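Local coordinates for regulatory protein AsnC (Escherichia coli, PDB 2CG4), which activates transcription of asnA, regulates its own transcription and represses gidA expression post-transcriptionally, as a DNA-binding regulator of the Lrp/AsnC family, at residues P83-K88 and Y105-K110; N125-I130 and Q134-L139. The protein carries 1 engineered substitution. All coordinates share one frame; numbering follows the deposited sequence.

Interaction 1 of 2, residues P83-K88 and Y105-K110; sequences PSALAK and YSIFIK. With ASN (asparagine), chain C.
Ile-107 meets Ala-85 where helix 82-90 packs on the antiparallel sheet of the Lrp/AsnC ligand-binding domain, an alpha/beta fold of the dimeric alpha-beta barrel clan. The side chain of Ile-107 leaves CB toward the helix. CG2 lies anti to the backbone N, while CG1 stands beside that N and anti to the carbonyl carbon (chi1 -36°), and the extended chi2 of 178° carries CD1 on to the helix surface. There CD1 rests 3.9 Å from CB of Ala-85, and 4.2 Å from the backbone N of Leu-86. No hydrogen bond joins the segments, and 99 Å² is buried between them, so this is a small apolar contact in which one methyl, CD1, meets another, CB of Ala-85. Tyr-82 and Leu-89 of the same helix also touch Ile-107, and Ala-85 leans on Leu-76 of strand 68-76. Leu-86 packs on Pro-145 of the second subunit.

At the start of the strand, a classic beta bulge sets Ser-106 and Ile-107 together opposite Ile-74 of strand 68-76. Directly before Ile-107, the chain presents two carbonyls to a bound asparagine, whose site is completed by Thr-101 and Gly-103 and by Thr-136 and Thr-138 of the third subunit. The ligand's amino N donates to Tyr-105 O at 3.0 Å, and its side-chain amide ND2 donates to Ser-106 O at 2.8 Å.

Interaction 2 of 2, residues N125-I130 and Q134-L139; sequences NKIQTI and QSTETL. With ASN (asparagine), chain B.
The asparagine site between subunits is bordered here by strand 133-147 and the 127-130 turn, with Thr-136 placed between helix packing and ligand. Its CG2 meets CG2 of Ile-127 at 4.0 Å, the two side chains crossing at a slant, and Leu-123 of helix 116-127 also touches Thr-136. The other branch, OG1, sits between the backbone N and the carbonyl carbon (chi1 49°), a rotation that sends the methyl to Ile-127 and the hydroxyl to the asparagine. OG1 donates to the ligand's OXT at 2.7 Å, although the position of OXT is uncertain. Firmer evidence comes from the backbone: Thr-138 N donates to the ligand's O at 2.9 Å with an N-H...O angle of 157°. The main-chain N-H thus holds the carboxylate; the part of the hydroxyl is less sure.

Gln-128, its chain bent at chi2, brings its amide end close to both Thr-136 and the ligand, but the orientation of that amide is doubtful. The turn carrying it is a type I beta turn from Ile-127 to Ile-130, with Ile-130 N bonded to Ile-127 O at 3.1 Å. Carbonyls of Thr-101, Gly-103, Tyr-105 and Ser-106 of the fourth subunit accept bonds from the same asparagine, which makes this an effector pocket shared between subunits of the Lrp/AsnC ligand-binding domain.

In the fold
The centres of interactions 1 and 2 lie about 10 Å apart in the Lrp/AsnC ligand-binding domain. They follow in series along the chain, 83-88 with 105-110 closing before 125-130 with 134-139 opens, and strand 107-113 leads into helix 116-127. Both reach one antiparallel sheet, where strand 68-76 separates 107-113 from 133-147. Lys-88 CB packs on Ile-130 CD1 (3.6 Å), and a probable hydrogen bond between Tyr-105 OH and Glu-137 OE2 (2.9 Å) also joins them directly. Each contact adjoins a different asparagine: the chain supplies carbonyls to one intersubunit site and carboxylate-binding groups to another, so each asparagine is bound jointly by two subunits.

Interaction 1 of 2, residues P83-K88 and Y105-K110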
loop_
_atom_site.group_PDB
_atom_site.type_symbol
_atom_site.label_atom_id
_atom_site.label_comp_id
_atom_site.label_asym_id
_atom_site.label_seq_id
_atom_site.Cartn_x
_atom_site.Cartn_y
_atom_site.Cartn_z
ATOM N N PRO A 83 17.066 -13.598 -12.463
ATOM C CA PRO A 83 17.484 -14.780 -13.226
ATOM C C PRO A 83 17.703 -16.049 -12.387
ATOM O O PRO A 83 17.344 -17.143 -12.830
ATOM C CB PRO A 83 18.786 -14.326 -13.882
ATOM C CG PRO A 83 18.648 -12.846 -13.992
ATOM C CD PRO A 83 17.952 -12.446 -12.722
ATOM N N SER A 84 18.266 -15.921 -11.189
ATOM C CA SER A 84 18.548 -17.114 -10.387
ATOM C C SER A 84 17.331 -17.609 -9.596
ATOM O O SER A 84 17.060 -18.806 -9.549
ATOM C CB SER A 84 19.773 -16.916 -9.476
ATOM O OG SER A 84 19.781 -15.633 -8.868
ATOM N N ALA A 85 16.589 -16.688 -8.992
ATOM C CA ALA A 85 15.236 -16.985 -8.506
ATOM C C ALA A 85 14.397 -17.760 -9.526
ATOM O O ALA A 85 13.859 -18.821 -9.214
ATOM C CB ALA A 85 14.522 -15.699 -8.098
ATOM N N LEU A 86 14.286 -17.228 -10.738
ATOM C CA LEU A 86 13.546 -17.897 -11.811
ATOM C C LEU A 86 14.037 -19.324 -12.080
ATOM O O LEU A 86 13.238 -20.243 -12.236
ATOM C CB LEU A 86 13.592 -17.063 -13.097
ATOM C CG LEU A 86 12.801 -17.560 -14.315
ATOM C CD1 LEU A 86 11.279 -17.359 -14.163
ATOM C CD2 LEU A 86 13.316 -16.894 -15.589
ATOM N N ALA A 87 15.353 -19.503 -12.136
ATOM C CA ALA A 87 15.954 -20.817 -12.368
ATOM C C ALA A 87 15.586 -21.851 -11.293
ATOM O O ALA A 87 15.359 -23.021 -11.601
ATOM C CB ALA A 87 17.448 -20.679 -12.475
ATOM N N LYS A 88 15.534 -21.418 -10.035
ATOM C CA LYS A 88 15.051 -22.260 -8.941
ATOM C C LYS A 88 13.550 -22.552 -9.025
ATOM O O LYS A 88 13.108 -23.657 -8.694
ATOM C CB LYS A 88 15.347 -21.620 -7.584
ATOM C CG LYS A 88 16.684 -20.942 -7.463
ATOM C CD LYS A 88 17.609 -21.680 -6.529
ATOM C CE LYS A 88 18.971 -21.001 -6.482
ATOM N NZ LYS A 88 19.097 -20.085 -5.317
ATOM N N TYR A 105 5.766 -6.499 -7.794
ATOM C CA TYR A 105 6.414 -7.789 -7.609
ATOM C C TYR A 105 7.575 -7.929 -8.592
ATOM O O TYR A 105 7.503 -7.403 -9.706
ATOM C CB TYR A 105 5.411 -8.924 -7.836
ATOM C CG TYR A 105 4.181 -8.887 -6.956
ATOM C CD1 TYR A 105 2.906 -8.793 -7.508
ATOM C CD2 TYR A 105 4.290 -8.951 -5.575
ATOM C CE1 TYR A 105 1.769 -8.767 -6.695
ATOM C CE2 TYR A 105 3.180 -8.928 -4.767
ATOM C CZ TYR A 105 1.919 -8.828 -5.326
ATOM O OH TYR A 105 0.811 -8.797 -4.500
ATOM N N SER A 106 8.630 -8.641 -8.180
ATOM C CA SER A 106 9.709 -9.035 -9.092
ATOM C C SER A 106 9.288 -10.135 -10.082
ATOM O O SER A 106 9.520 -10.032 -11.301
ATOM C CB SER A 106 10.943 -9.504 -8.306
ATOM O OG SER A 106 11.124 -8.777 -7.091
ATOM N N ILE A 107 8.693 -11.197 -9.545
ATOM C CA ILE A 107 8.126 -12.275 -10.358
ATOM C C ILE A 107 6.671 -12.491 -9.955
ATOM O O ILE A 107 6.323 -12.360 -8.781
ATOM C CB ILE A 107 8.907 -13.589 -10.183
ATOM C CG1 ILE A 107 10.409 -13.301 -10.014
ATOM C CG2 ILE A 107 8.661 -14.516 -11.371
ATOM C CD1 ILE A 107 11.254 -14.512 -9.780
ATOM N N PHE A 108 5.822 -12.789 -10.930
ATOM C CA PHE A 108 4.436 -13.132 -10.667
ATOM C C PHE A 108 4.204 -14.530 -11.255
ATOM O O PHE A 108 4.431 -14.749 -12.439
ATOM C CB PHE A 108 3.517 -12.084 -11.320
ATOM C CG PHE A 108 2.077 -12.164 -10.890
ATOM C CD1 PHE A 108 1.720 -11.997 -9.555
ATOM C CD2 PHE A 108 1.073 -12.374 -11.825
ATOM C CE1 PHE A 108 0.391 -12.062 -9.150
ATOM C CE2 PHE A 108 -0.267 -12.438 -11.434
ATOM C CZ PHE A 108 -0.603 -12.282 -10.089
ATOM N N ILE A 109 3.786 -15.476 -10.425
ATOM C CA ILE A 109 3.708 -16.870 -10.830
ATOM C C ILE A 109 2.336 -17.423 -10.504
ATOM O O ILE A 109 1.665 -16.934 -9.607
ATOM C CB ILE A 109 4.786 -17.768 -10.137
ATOM C CG1 ILE A 109 4.455 -17.962 -8.659
ATOM C CG2 ILE A 109 6.197 -17.190 -10.321
ATOM C CD1 ILE A 109 5.513 -18.756 -7.869
ATOM N N LYS A 110 1.928 -18.438 -11.260
ATOM C CA LYS A 110 0.799 -19.281 -10.891
ATOM C C LYS A 110 1.296 -20.596 -10.326
ATOM O O LYS A 110 2.170 -21.229 -10.918
ATOM C CB LYS A 110 -0.065 -19.562 -12.108
ATOM C CG LYS A 110 -1.528 -19.602 -11.811
ATOM C CD LYS A 110 -2.265 -20.263 -12.946
ATOM C CE LYS A 110 -3.771 -20.019 -12.847
ATOM N NZ LYS A 110 -4.444 -20.531 -14.077
HETATM N N ASN C . 8.231 -4.737 -10.820
HETATM C CA ASN C . 9.307 -4.231 -11.723
HETATM C C ASN C . 8.993 -2.874 -12.293
HETATM O O ASN C . 7.858 -2.592 -12.695
HETATM C CB ASN C . 9.576 -5.210 -12.850
HETATM C CG ASN C . 10.185 -6.486 -12.355
HETATM O OD1 ASN C . 11.238 -6.479 -11.715
HETATM N ND2 ASN C . 9.519 -7.594 -12.624
HETATM O OXT ASN C . 9.888 -2.039 -12.328
#

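Interaction 2 of 2, residues N125-I130 and Q134-L139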
loop_
_atom_site.group_PDB
_atom_site.type_symbol
_atom_site.label_atom_id
_atom_site.label_comp_id
_atom_site.label_asym_id
_atom_site.label_seq_id
_atom_site.Cartn_x
_atom_site.Cartn_y
_atom_site.Cartn_z
ATOM N N ASN A 125 8.382 -24.860 1.953
ATOM C CA ASN A 125 9.477 -25.801 1.769
ATOM C C ASN A 125 10.122 -25.768 0.388
ATOM O O ASN A 125 11.283 -26.157 0.244
ATOM C CB ASN A 125 9.022 -27.215 2.114
ATOM C CG ASN A 125 8.722 -27.374 3.585
ATOM O OD1 ASN A 125 9.561 -27.082 4.440
ATOM N ND2 ASN A 125 7.513 -27.818 3.891
ATOM N N LYS A 126 9.384 -25.300 -0.616
ATOM C CA LYS A 126 9.916 -25.259 -1.978
ATOM C C LYS A 126 10.156 -23.844 -2.497
ATOM O O LYS A 126 11.196 -23.570 -3.105
ATOM C CB LYS A 126 9.018 -26.038 -2.943
ATOM C CG LYS A 126 8.968 -27.538 -2.667
ATOM C CD LYS A 126 7.891 -28.208 -3.510
ATOM C CE LYS A 126 7.766 -29.693 -3.206
ATOM N NZ LYS A 126 7.150 -30.435 -4.345
ATOM N N ILE A 127 9.202 -22.948 -2.266
ATOM C CA ILE A 127 9.282 -21.593 -2.812
ATOM C C ILE A 127 10.045 -20.653 -1.874
ATOM O O ILE A 127 10.934 -19.914 -2.298
ATOM C CB ILE A 127 7.871 -21.013 -3.124
ATOM C CG1 ILE A 127 7.204 -21.793 -4.260
ATOM C CG2 ILE A 127 7.954 -19.529 -3.469
ATOM C CD1 ILE A 127 5.713 -21.527 -4.401
ATOM N N GLN A 128 9.689 -20.690 -0.595
ATOM C CA GLN A 128 10.190 -19.738 0.390
ATOM C C GLN A 128 11.612 -20.077 0.834
ATOM O O GLN A 128 12.305 -19.252 1.456
ATOM C CB GLN A 128 9.278 -19.776 1.604
ATOM C CG GLN A 128 8.999 -18.449 2.229
ATOM C CD GLN A 128 7.536 -18.287 2.601
ATOM O OE1 GLN A 128 6.854 -17.409 2.085
ATOM N NE2 GLN A 128 7.052 -19.133 3.502
ATOM N N THR A 129 12.028 -21.306 0.545
ATOM C CA THR A 129 13.388 -21.734 0.844
ATOM C C THR A 129 14.334 -21.194 -0.214
ATOM O O THR A 129 15.533 -21.141 0.016
ATOM C CB THR A 129 13.522 -23.278 0.935
ATOM O OG1 THR A 129 12.901 -23.891 -0.201
ATOM C CG2 THR A 129 12.868 -23.803 2.204
ATOM N N ILE A 130 13.797 -20.788 -1.367
ATOM C CA ILE A 130 14.607 -20.137 -2.393
ATOM C C ILE A 130 15.214 -18.855 -1.830
ATOM O O ILE A 130 14.501 -17.914 -1.451
ATOM C CB ILE A 130 13.800 -19.814 -3.667
ATOM C CG1 ILE A 130 13.504 -21.088 -4.465
ATOM C CG2 ILE A 130 14.545 -18.807 -4.541
ATOM C CD1 ILE A 130 12.444 -20.894 -5.531
ATOM N N GLN A 134 12.645 -12.590 -0.505
ATOM C CA GLN A 134 12.438 -11.894 0.757
ATOM C C GLN A 134 11.016 -12.109 1.260
ATOM O O GLN A 134 10.811 -12.432 2.430
ATOM C CB GLN A 134 12.771 -10.399 0.639
ATOM C CG GLN A 134 11.628 -9.479 1.012
ATOM C CD GLN A 134 12.089 -8.119 1.498
ATOM O OE1 GLN A 134 11.834 -7.754 2.652
ATOM N NE2 GLN A 134 12.756 -7.349 0.624
ATOM N N SER A 135 10.038 -11.947 0.372
ATOM C CA SER A 135 8.643 -12.238 0.723
ATOM C C SER A 135 7.853 -12.793 -0.453
ATOM O O SER A 135 8.215 -12.584 -1.610
ATOM C CB SER A 135 7.954 -10.996 1.288
ATOM O OG SER A 135 8.067 -9.902 0.394
ATOM N N THR A 136 6.786 -13.522 -0.140
ATOM C CA THR A 136 5.756 -13.840 -1.111
ATOM C C THR A 136 4.423 -13.201 -0.728
ATOM O O THR A 136 4.190 -12.893 0.434
ATOM C CB THR A 136 5.580 -15.367 -1.286
ATOM O OG1 THR A 136 5.468 -16.013 -0.006
ATOM C CG2 THR A 136 6.735 -15.939 -2.061
ATOM N N GLU A 137 3.558 -12.990 -1.706
ATOM C CA GLU A 137 2.153 -12.619 -1.447
ATOM C C GLU A 137 1.294 -13.442 -2.370
ATOM O O GLU A 137 1.352 -13.257 -3.583
ATOM C CB GLU A 137 1.913 -11.153 -1.756
ATOM C CG GLU A 137 2.242 -10.206 -0.630
ATOM C CD GLU A 137 2.261 -8.760 -1.088
ATOM O OE1 GLU A 137 3.292 -8.088 -0.866
ATOM O OE2 GLU A 137 1.251 -8.302 -1.679
ATOM N N THR A 138 0.525 -14.375 -1.821
ATOM C CA THR A 138 -0.223 -15.269 -2.680
ATOM C C THR A 138 -1.732 -14.916 -2.715
ATOM O O THR A 138 -2.342 -14.674 -1.665
ATOM C CB THR A 138 0.095 -16.775 -2.389
ATOM O OG1 THR A 138 -0.995 -17.419 -1.738
ATOM C CG2 THR A 138 1.327 -16.921 -1.536
ATOM N N LEU A 139 -2.286 -14.836 -3.933
ATOM C CA LEU A 139 -3.710 -14.505 -4.184
ATOM C C LEU A 139 -4.521 -15.762 -4.537
ATOM O O LEU A 139 -4.488 -16.236 -5.669
ATOM C CB LEU A 139 -3.840 -13.514 -5.344
ATOM C CG LEU A 139 -3.343 -12.069 -5.213
ATOM C CD1 LEU A 139 -1.838 -12.007 -4.896
ATOM C CD2 LEU A 139 -3.643 -11.334 -6.503
HETATM N N ASN B . 2.406 -13.864 3.041
HETATM C CA ASN B . 2.834 -15.113 2.344
HETATM C C ASN B . 2.119 -15.319 1.036
HETATM O O ASN B . 0.908 -15.098 0.923
HETATM C CB ASN B . 2.635 -16.328 3.233
HETATM C CG ASN B . 3.558 -16.319 4.413
HETATM O OD1 ASN B . 4.780 -16.264 4.261
HETATM N ND2 ASN B . 2.986 -16.351 5.602
HETATM O OXT ASN B . 2.774 -15.691 0.070
#